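Local coordinates for protein RNA-dependent RNA Polymerase (Bombyx mori cytoplasmic polyhedrosis virus, PDB 6TZ0) that synthesises RNA on an RNA template, carrying out transcription and genome replication of a double-stranded RNA virus with fully conservative plus-strand synthesis, at residues E851-T856 with D894-E899; T10-T15 with L156-Q161; Q453-R458 with N931-S936. All coordinates share one frame; numbering follows the deposited sequence.

How the contacts relate
All three contacts lie away from the polymerase active site, whose magnesium-binding aspartates include D547, D680 and D681, and away from the known nucleotide-binding residues. Contacts 1 and 2 are neighbours on the same side of the chain's centre: their own centres are about 23 Å apart and their nearest atoms about 9 Å. They do not touch, but F18 bridges them, its backbone bonding to E851 of contact 1 and its ring stacking on F12 of contact 2. Contact 3 is remote, its centre about 62 Å from that of contact 1 and about 63 Å from that of contact 2. It joins the central polymerase domain to the C-terminal region beside a chain of viral structural protein 4.

Contact 1 of 3, residues E851-T856 with D894-E899; sequences ERRDGT and DDLLHE
The R853 guanidinium is shared between two aspartates in this surface contact: NH2 of R853 reaches D895 OD2 in a long salt bridge of 3.7 Å, while NE makes the stronger salt bridge with D893, just ahead of helix 894-899. The arginine projects from a tight turn. R853 and D854 have the backbone angles of a type I turn and G855 follows in the left-handed region, the conformation found in a type I turn with a G1 bulge; R852 N closes it onto T856 O at 2.8 Å. From there the R853 chain runs extended from CG to NE and brings its head to the first turn of the helix. D895 crosses it at about a right angle, with the guanidinium and carboxylate planes 57° apart, so the two groups do not pair flat. Instead D895 CB sits at the guanidinium edge, 3.5 Å from R853 NH2, and L896 CB lies over one face. L896 supplies the apolar part: with CG anti to its backbone N (chi1 -175°), L896 CD2 meets R853 CG at 3.8 Å. V878 also packs on this leucine. R852 sets off away from the helix, and its NH2 forms a salt bridge with D877. Within the turn, R852 NH1 donates to T856 OG1 at 3.1 Å, nearly in the guanidinium plane and with an N-H...O angle of 159°.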
loop_
_atom_site.group_PDB
_atom_site.type_symbol
_atom_site.label_atom_id
_atom_site.label_comp_id
_atom_site.label_asym_id
_atom_site.label_seq_id
_atom_site.Cartn_x
_atom_site.Cartn_y
_atom_site.Cartn_z
ATOM N N GLU A 851 1.770 10.338 48.739
ATOM C CA GLU A 851 2.302 10.633 50.060
ATOM C C GLU A 851 2.590 9.341 50.812
ATOM O O GLU A 851 1.797 8.399 50.782
ATOM C CB GLU A 851 1.333 11.501 50.860
ATOM C CG GLU A 851 1.924 12.012 52.163
ATOM C CD GLU A 851 0.965 12.863 52.957
ATOM O OE1 GLU A 851 -0.192 13.017 52.526
ATOM O OE2 GLU A 851 1.372 13.385 54.014
ATOM N N ARG A 852 3.740 9.301 51.476
ATOM C CA ARG A 852 4.113 8.179 52.319
ATOM C C ARG A 852 3.513 8.378 53.709
ATOM O O ARG A 852 2.743 9.310 53.947
ATOM C CB ARG A 852 5.632 8.048 52.376
ATOM C CG ARG A 852 6.291 7.779 51.041
ATOM C CD ARG A 852 7.780 7.561 51.215
ATOM N NE ARG A 852 8.465 7.321 49.953
ATOM C CZ ARG A 852 9.062 8.270 49.248
ATOM N NH1 ARG A 852 9.072 9.514 49.695
ATOM N NH2 ARG A 852 9.667 7.975 48.107
ATOM N N ARG A 853 3.874 7.510 54.639
ATOM C CA ARG A 853 3.422 7.647 56.015
ATOM C C ARG A 853 4.094 8.814 56.754
ATOM O O ARG A 853 3.563 9.312 57.744
ATOM C CB ARG A 853 3.658 6.353 56.794
ATOM C CG ARG A 853 2.713 5.223 56.432
ATOM C CD ARG A 853 2.664 4.181 57.536
ATOM N NE ARG A 853 1.746 3.091 57.220
ATOM C CZ ARG A 853 0.432 3.140 57.415
ATOM N NH1 ARG A 853 -0.125 4.231 57.917
ATOM N NH2 ARG A 853 -0.325 2.100 57.099
ATOM N N ASP A 854 5.257 9.243 56.271
ATOM C CA ASP A 854 6.055 10.236 56.969
ATOM C C ASP A 854 5.730 11.664 56.561
ATOM O O ASP A 854 6.233 12.600 57.190
ATOM C CB ASP A 854 7.537 9.971 56.716
ATOM C CG ASP A 854 7.985 8.646 57.275
ATOM O OD1 ASP A 854 7.373 8.185 58.262
ATOM O OD2 ASP A 854 8.948 8.067 56.730
ATOM N N GLY A 855 4.907 11.857 55.538
ATOM C CA GLY A 855 4.701 13.163 54.963
ATOM C C GLY A 855 5.556 13.445 53.751
ATOM O O GLY A 855 5.341 14.462 53.083
ATOM N N THR A 856 6.523 12.583 53.457
ATOM C CA THR A 856 7.290 12.714 52.233
ATOM C C THR A 856 6.484 12.200 51.050
ATOM O O THR A 856 5.495 11.480 51.198
ATOM C CB THR A 856 8.615 11.959 52.332
ATOM O OG1 THR A 856 8.356 10.572 52.574
ATOM C CG2 THR A 856 9.455 12.516 53.458
ATOM N N ASP A 894 0.989 -3.104 53.377
ATOM C CA ASP A 894 -0.254 -3.357 52.656
ATOM C C ASP A 894 -1.412 -2.474 53.110
ATOM O O ASP A 894 -2.396 -2.345 52.375
ATOM C CB ASP A 894 -0.630 -4.829 52.803
ATOM C CG ASP A 894 0.320 -5.743 52.064
ATOM O OD1 ASP A 894 0.828 -5.332 51.002
ATOM O OD2 ASP A 894 0.579 -6.861 52.553
ATOM N N ASP A 895 -1.320 -1.861 54.290
ATOM C CA ASP A 895 -2.395 -0.994 54.765
ATOM C C ASP A 895 -2.447 0.300 53.960
ATOM O O ASP A 895 -3.518 0.718 53.500
ATOM C CB ASP A 895 -2.197 -0.703 56.253
ATOM C CG ASP A 895 -3.427 -0.100 56.915
ATOM O OD1 ASP A 895 -4.475 0.065 56.253
ATOM O OD2 ASP A 895 -3.338 0.219 58.118
ATOM N N LEU A 896 -1.294 0.948 53.783
ATOM C CA LEU A 896 -1.235 2.165 52.984
ATOM C C LEU A 896 -1.494 1.874 51.513
ATOM O O LEU A 896 -2.089 2.699 50.814
ATOM C CB LEU A 896 0.120 2.839 53.176
ATOM C CG LEU A 896 0.320 4.195 52.506
ATOM C CD1 LEU A 896 -0.698 5.158 53.048
ATOM C CD2 LEU A 896 1.720 4.712 52.758
ATOM N N LEU A 897 -1.080 0.700 51.039
ATOM C CA LEU A 897 -1.364 0.303 49.666
ATOM C C LEU A 897 -2.844 -0.010 49.475
ATOM O O LEU A 897 -3.363 0.103 48.360
ATOM C CB LEU A 897 -0.502 -0.908 49.287
ATOM C CG LEU A 897 0.922 -0.776 48.717
ATOM C CD1 LEU A 897 0.894 -0.207 47.337
ATOM C CD2 LEU A 897 1.846 0.077 49.564
ATOM N N HIS A 898 -3.534 -0.399 50.551
ATOM C CA HIS A 898 -4.975 -0.615 50.503
ATOM C C HIS A 898 -5.744 0.700 50.526
ATOM O O HIS A 898 -6.766 0.833 49.845
ATOM C CB HIS A 898 -5.410 -1.495 51.676
ATOM C CG HIS A 898 -6.887 -1.734 51.737
ATOM N ND1 HIS A 898 -7.533 -2.619 50.903
ATOM C CD2 HIS A 898 -7.846 -1.187 52.518
ATOM C CE1 HIS A 898 -8.825 -2.613 51.172
ATOM N NE2 HIS A 898 -9.042 -1.753 52.150
ATOM N N GLU A 899 -5.270 1.675 51.305
ATOM C CA GLU A 899 -5.989 2.941 51.429
ATOM C C GLU A 899 -5.914 3.775 50.154
ATOM O O GLU A 899 -6.792 4.608 49.912
ATOM C CB GLU A 899 -5.450 3.721 52.625
ATOM C CG GLU A 899 -5.801 3.060 53.946
ATOM C CD GLU A 899 -5.174 3.737 55.146
ATOM O OE1 GLU A 899 -4.344 4.645 54.958
ATOM O OE2 GLU A 899 -5.511 3.352 56.285
#

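Contact 2 of 3, residues T10-T15 with L156-Q161; sequences TIFSET and LDVWYQ
Q161 stretches across to S13 and donates from NE2 to S13 O at 2.8 Å. The bond is bent, 131° at the hydrogen, and the carbonyl oxygen lies 33° out of the amide plane of the glutamine. Q161 NE2 also comes to 3.4 Å from E14 CA, so the amide ends beside the backbone between S13 and E14. The apolar half of the first shell belongs to V158. V158 CG1, anti to the backbone N (chi1 174°), meets S13 CB at 3.8 Å and also approaches F12 CE2 at 3.8 Å, where valine and ring cross at about a right angle and the methyl comes in obliquely.

Behind these groups, S13 is tied back to the residue that caps its helix: S13 OG donates to T10 O at 2.6 Å, and its backbone N makes a weak capping bond to T10 OG1. The F12 ring has two aromatic neighbours: it stacks with F18 and meets Y848 edge-to-face. V158 is backed by M779 and F783 of helix 774-786, a third helix at this junction. The result is a short helix, 11-15, N-capped by T10 and laid against the C-terminal end of helix 145-160 in the N-terminal region of the polymerase, where Q161 leaves the helical path with positive phi, as residues just beyond a helix end often do.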
loop_
_atom_site.group_PDB
_atom_site.type_symbol
_atom_site.label_atom_id
_atom_site.label_comp_id
_atom_site.label_asym_id
_atom_site.label_seq_id
_atom_site.Cartn_x
_atom_site.Cartn_y
_atom_site.Cartn_z
ATOM N N THR A 10 -10.698 21.273 43.907
ATOM C CA THR A 10 -10.160 20.186 44.705
ATOM C C THR A 10 -8.760 20.531 45.195
ATOM O O THR A 10 -8.097 21.436 44.684
ATOM C CB THR A 10 -10.124 18.885 43.907
ATOM O OG1 THR A 10 -9.313 19.060 42.740
ATOM C CG2 THR A 10 -11.509 18.498 43.482
ATOM N N ILE A 11 -8.317 19.796 46.214
ATOM C CA ILE A 11 -6.975 20.001 46.743
ATOM C C ILE A 11 -5.905 19.368 45.862
ATOM O O ILE A 11 -4.721 19.691 46.014
ATOM C CB ILE A 11 -6.896 19.485 48.187
ATOM C CG1 ILE A 11 -7.379 18.042 48.261
ATOM C CG2 ILE A 11 -7.714 20.363 49.108
ATOM C CD1 ILE A 11 -7.192 17.412 49.615
ATOM N N PHE A 12 -6.283 18.480 44.943
ATOM C CA PHE A 12 -5.338 18.032 43.928
ATOM C C PHE A 12 -5.072 19.112 42.892
ATOM O O PHE A 12 -3.952 19.212 42.383
ATOM C CB PHE A 12 -5.848 16.765 43.247
ATOM C CG PHE A 12 -5.060 16.376 42.030
ATOM C CD1 PHE A 12 -3.767 15.904 42.150
ATOM C CD2 PHE A 12 -5.614 16.484 40.766
ATOM C CE1 PHE A 12 -3.036 15.556 41.033
ATOM C CE2 PHE A 12 -4.892 16.136 39.646
ATOM C CZ PHE A 12 -3.601 15.671 39.780
ATOM N N SER A 13 -6.073 19.933 42.571
ATOM C CA SER A 13 -5.889 20.975 41.569
ATOM C C SER A 13 -4.954 22.079 42.041
ATOM O O SER A 13 -4.429 22.824 41.210
ATOM C CB SER A 13 -7.230 21.587 41.183
ATOM O OG SER A 13 -7.756 22.337 42.257
ATOM N N GLU A 14 -4.730 22.199 43.349
ATOM C CA GLU A 14 -3.836 23.210 43.883
ATOM C C GLU A 14 -2.474 22.677 44.298
ATOM O O GLU A 14 -1.516 23.453 44.328
ATOM C CB GLU A 14 -4.492 23.917 45.076
ATOM C CG GLU A 14 -4.781 23.020 46.251
ATOM C CD GLU A 14 -5.525 23.737 47.351
ATOM O OE1 GLU A 14 -5.827 24.936 47.177
ATOM O OE2 GLU A 14 -5.816 23.101 48.385
ATOM N N THR A 15 -2.353 21.383 44.586
ATOM C CA THR A 15 -1.087 20.802 45.010
ATOM C C THR A 15 -0.439 19.915 43.962
ATOM O O THR A 15 0.784 19.762 43.988
ATOM C CB THR A 15 -1.277 19.983 46.291
ATOM O OG1 THR A 15 -2.199 18.917 46.044
ATOM C CG2 THR A 15 -1.819 20.854 47.398
ATOM N N LEU A 156 -8.310 21.003 31.617
ATOM C CA LEU A 156 -8.123 22.454 31.610
ATOM C C LEU A 156 -8.533 23.088 32.936
ATOM O O LEU A 156 -7.872 24.022 33.412
ATOM C CB LEU A 156 -8.909 23.068 30.460
ATOM C CG LEU A 156 -8.432 22.911 29.025
ATOM C CD1 LEU A 156 -9.575 23.153 28.097
ATOM C CD2 LEU A 156 -7.381 23.950 28.760
ATOM N N ASP A 157 -9.603 22.578 33.556
ATOM C CA ASP A 157 -10.059 23.122 34.834
ATOM C C ASP A 157 -9.063 22.844 35.947
ATOM O O ASP A 157 -8.784 23.719 36.771
ATOM C CB ASP A 157 -11.420 22.545 35.218
ATOM C CG ASP A 157 -12.535 23.055 34.352
ATOM O OD1 ASP A 157 -12.391 24.146 33.774
ATOM O OD2 ASP A 157 -13.576 22.374 34.280
ATOM N N VAL A 158 -8.522 21.625 35.995
ATOM C CA VAL A 158 -7.593 21.289 37.071
ATOM C C VAL A 158 -6.252 21.989 36.865
ATOM O O VAL A 158 -5.607 22.413 37.833
ATOM C CB VAL A 158 -7.462 19.760 37.189
ATOM C CG1 VAL A 158 -6.406 19.347 38.194
ATOM C CG2 VAL A 158 -8.785 19.197 37.617
ATOM N N TRP A 159 -5.840 22.189 35.609
ATOM C CA TRP A 159 -4.584 22.895 35.375
ATOM C C TRP A 159 -4.701 24.375 35.721
ATOM O O TRP A 159 -3.867 24.911 36.458
ATOM C CB TRP A 159 -4.134 22.738 33.927
ATOM C CG TRP A 159 -2.759 23.301 33.667
ATOM C CD1 TRP A 159 -2.456 24.567 33.267
ATOM C CD2 TRP A 159 -1.513 22.600 33.743
ATOM N NE1 TRP A 159 -1.104 24.710 33.127
ATOM C CE2 TRP A 159 -0.500 23.514 33.409
ATOM C CE3 TRP A 159 -1.153 21.292 34.078
ATOM C CZ2 TRP A 159 0.843 23.164 33.395
ATOM C CZ3 TRP A 159 0.177 20.948 34.062
ATOM C CH2 TRP A 159 1.159 21.878 33.723
ATOM N N TYR A 160 -5.722 25.058 35.208
ATOM C CA TYR A 160 -5.795 26.501 35.401
ATOM C C TYR A 160 -6.546 26.924 36.655
ATOM O O TYR A 160 -6.646 28.129 36.907
ATOM C CB TYR A 160 -6.416 27.158 34.171
ATOM C CG TYR A 160 -5.461 27.191 33.012
ATOM C CD1 TYR A 160 -4.539 28.218 32.889
ATOM C CD2 TYR A 160 -5.439 26.170 32.077
ATOM C CE1 TYR A 160 -3.650 28.249 31.845
ATOM C CE2 TYR A 160 -4.548 26.190 31.030
ATOM C CZ TYR A 160 -3.655 27.233 30.924
ATOM O OH TYR A 160 -2.768 27.260 29.880
ATOM N N GLN A 161 -7.117 25.974 37.406
ATOM C CA GLN A 161 -7.760 26.160 38.716
ATOM C C GLN A 161 -8.992 27.064 38.682
ATOM O O GLN A 161 -9.593 27.324 39.726
ATOM C CB GLN A 161 -6.780 26.681 39.771
ATOM C CG GLN A 161 -5.664 25.732 40.112
ATOM C CD GLN A 161 -4.774 26.272 41.208
ATOM O OE1 GLN A 161 -5.030 27.338 41.760
ATOM N NE2 GLN A 161 -3.698 25.559 41.498
#

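Contact 3 of 3, residues Q453-R458 with N931-S936; sequences QAVFAR and NELATS
This is a buried helix-to-helix contact made by apolar side chains and one serine, where the end of helix 449-455 in the central polymerase domain, with the turn beyond it, lies against helix 927-937 of the C-terminal region. A454 and L933 form its middle, their CA atoms 5.3 Å apart. The A454 methyl faces the other helix, with A454 CB at 4.1 Å from L933 CB and at 3.7 Å from L933 O, so it rests on backbone as much as on side chain. L933 answers in kind: its CG is anti to the carbonyl carbon (chi1 -69°), and CD2 passes over to A454 O at 3.5 Å. L933 CD2 also meets V455 CG2 at 3.9 Å, the two side chains lying side by side and pointing the same way. I977 of helix 973-979 adds a further apolar neighbour to A454. Beyond the helix end, A457 CB approaches S936 O at 3.9 Å.

S936 is the polar member of the interface. S936 OG turns back and donates to L933 O at 2.8 Å, from above the carbonyl plane, in the way helical serines commonly bond to their own backbone. N64 of the chain of viral structural protein 4 reaches the same spot, its side-chain amide hydrogen-bonding S936 OG and, weakly, A454 O; its OD1 pairs with R458 NH2. Between the two helices themselves the attraction is therefore van der Waals contact of methyls with methyls and carbonyls, whereas hydrogen bonding at the seam comes from S936's own helix and from the partner protein, which touches both sides.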
loop_
_atom_site.group_PDB
_atom_site.type_symbol
_atom_site.label_atom_id
_atom_site.label_comp_id
_atom_site.label_asym_id
_atom_site.label_seq_id
_atom_site.Cartn_x
_atom_site.Cartn_y
_atom_site.Cartn_z
ATOM N N GLN A 453 -3.802 -18.342 -1.803
ATOM C CA GLN A 453 -2.729 -19.010 -2.529
ATOM C C GLN A 453 -2.709 -20.506 -2.233
ATOM O O GLN A 453 -2.375 -21.311 -3.108
ATOM C CB GLN A 453 -1.394 -18.351 -2.182
ATOM C CG GLN A 453 -0.194 -18.929 -2.898
ATOM C CD GLN A 453 -0.264 -18.757 -4.391
ATOM O OE1 GLN A 453 -0.611 -17.694 -4.892
ATOM N NE2 GLN A 453 0.048 -19.815 -5.116
ATOM N N ALA A 454 -3.076 -20.898 -1.012
ATOM C CA ALA A 454 -3.134 -22.315 -0.674
ATOM C C ALA A 454 -4.304 -23.021 -1.348
ATOM O O ALA A 454 -4.250 -24.235 -1.564
ATOM C CB ALA A 454 -3.220 -22.484 0.839
ATOM N N VAL A 455 -5.360 -22.290 -1.691
ATOM C CA VAL A 455 -6.518 -22.908 -2.330
ATOM C C VAL A 455 -6.248 -23.179 -3.806
ATOM O O VAL A 455 -6.496 -24.282 -4.305
ATOM C CB VAL A 455 -7.765 -22.028 -2.110
ATOM C CG1 VAL A 455 -8.874 -22.404 -3.041
ATOM C CG2 VAL A 455 -8.267 -22.209 -0.694
ATOM N N PHE A 456 -5.705 -22.196 -4.523
ATOM C CA PHE A 456 -5.439 -22.319 -5.951
ATOM C C PHE A 456 -4.000 -22.717 -6.243
ATOM O O PHE A 456 -3.437 -22.300 -7.256
ATOM C CB PHE A 456 -5.772 -21.014 -6.662
ATOM C CG PHE A 456 -7.222 -20.683 -6.658
ATOM C CD1 PHE A 456 -8.078 -21.257 -7.576
ATOM C CD2 PHE A 456 -7.733 -19.802 -5.730
ATOM C CE1 PHE A 456 -9.417 -20.947 -7.571
ATOM C CE2 PHE A 456 -9.069 -19.491 -5.719
ATOM C CZ PHE A 456 -9.911 -20.062 -6.641
ATOM N N ALA A 457 -3.396 -23.526 -5.374
ATOM C CA ALA A 457 -2.001 -23.905 -5.544
ATOM C C ALA A 457 -1.798 -24.904 -6.669
ATOM O O ALA A 457 -0.668 -25.070 -7.133
ATOM C CB ALA A 457 -1.458 -24.483 -4.243
ATOM N N ARG A 458 -2.860 -25.569 -7.123
ATOM C CA ARG A 458 -2.731 -26.533 -8.207
ATOM C C ARG A 458 -2.499 -25.867 -9.551
ATOM O O ARG A 458 -2.088 -26.542 -10.498
ATOM C CB ARG A 458 -3.980 -27.406 -8.288
ATOM C CG ARG A 458 -5.193 -26.688 -8.821
ATOM C CD ARG A 458 -6.420 -27.568 -8.799
ATOM N NE ARG A 458 -6.909 -27.777 -7.440
ATOM C CZ ARG A 458 -7.926 -28.569 -7.122
ATOM N NH1 ARG A 458 -8.578 -29.222 -8.070
ATOM N NH2 ARG A 458 -8.297 -28.698 -5.858
ATOM N N ASN A 931 -4.757 -29.187 6.991
ATOM C CA ASN A 931 -3.529 -29.906 6.666
ATOM C C ASN A 931 -3.357 -30.060 5.166
ATOM O O ASN A 931 -2.239 -29.954 4.655
ATOM C CB ASN A 931 -3.516 -31.284 7.328
ATOM C CG ASN A 931 -3.438 -31.213 8.833
ATOM O OD1 ASN A 931 -4.348 -31.648 9.534
ATOM N ND2 ASN A 931 -2.345 -30.666 9.340
ATOM N N GLU A 932 -4.460 -30.275 4.442
ATOM C CA GLU A 932 -4.380 -30.431 2.996
ATOM C C GLU A 932 -3.970 -29.133 2.311
ATOM O O GLU A 932 -3.116 -29.146 1.414
ATOM C CB GLU A 932 -5.714 -30.935 2.456
ATOM C CG GLU A 932 -5.702 -31.209 0.972
ATOM C CD GLU A 932 -6.966 -31.877 0.497
ATOM O OE1 GLU A 932 -7.848 -32.149 1.337
ATOM O OE2 GLU A 932 -7.079 -32.130 -0.720
ATOM N N LEU A 933 -4.531 -28.000 2.749
ATOM C CA LEU A 933 -4.169 -26.714 2.162
ATOM C C LEU A 933 -2.724 -26.344 2.466
ATOM O O LEU A 933 -2.009 -25.858 1.582
ATOM C CB LEU A 933 -5.107 -25.613 2.653
ATOM C CG LEU A 933 -6.560 -25.621 2.185
ATOM C CD1 LEU A 933 -7.306 -24.497 2.858
ATOM C CD2 LEU A 933 -6.660 -25.493 0.687
ATOM N N ALA A 934 -2.258 -26.605 3.690
ATOM C CA ALA A 934 -0.880 -26.253 4.021
ATOM C C ALA A 934 0.123 -27.183 3.343
ATOM O O ALA A 934 1.199 -26.739 2.916
ATOM C CB ALA A 934 -0.684 -26.262 5.527
ATOM N N THR A 935 -0.218 -28.470 3.218
ATOM C CA THR A 935 0.633 -29.416 2.509
ATOM C C THR A 935 0.738 -29.060 1.033
ATOM O O THR A 935 1.816 -29.165 0.437
ATOM C CB THR A 935 0.074 -30.830 2.686
ATOM O OG1 THR A 935 -0.042 -31.122 4.081
ATOM C CG2 THR A 935 0.977 -31.865 2.053
ATOM N N SER A 936 -0.367 -28.613 0.430
ATOM C CA SER A 936 -0.312 -28.182 -0.961
ATOM C C SER A 936 0.435 -26.866 -1.115
ATOM O O SER A 936 1.073 -26.639 -2.147
ATOM C CB SER A 936 -1.720 -28.054 -1.529
ATOM O OG SER A 936 -2.420 -27.002 -0.898
#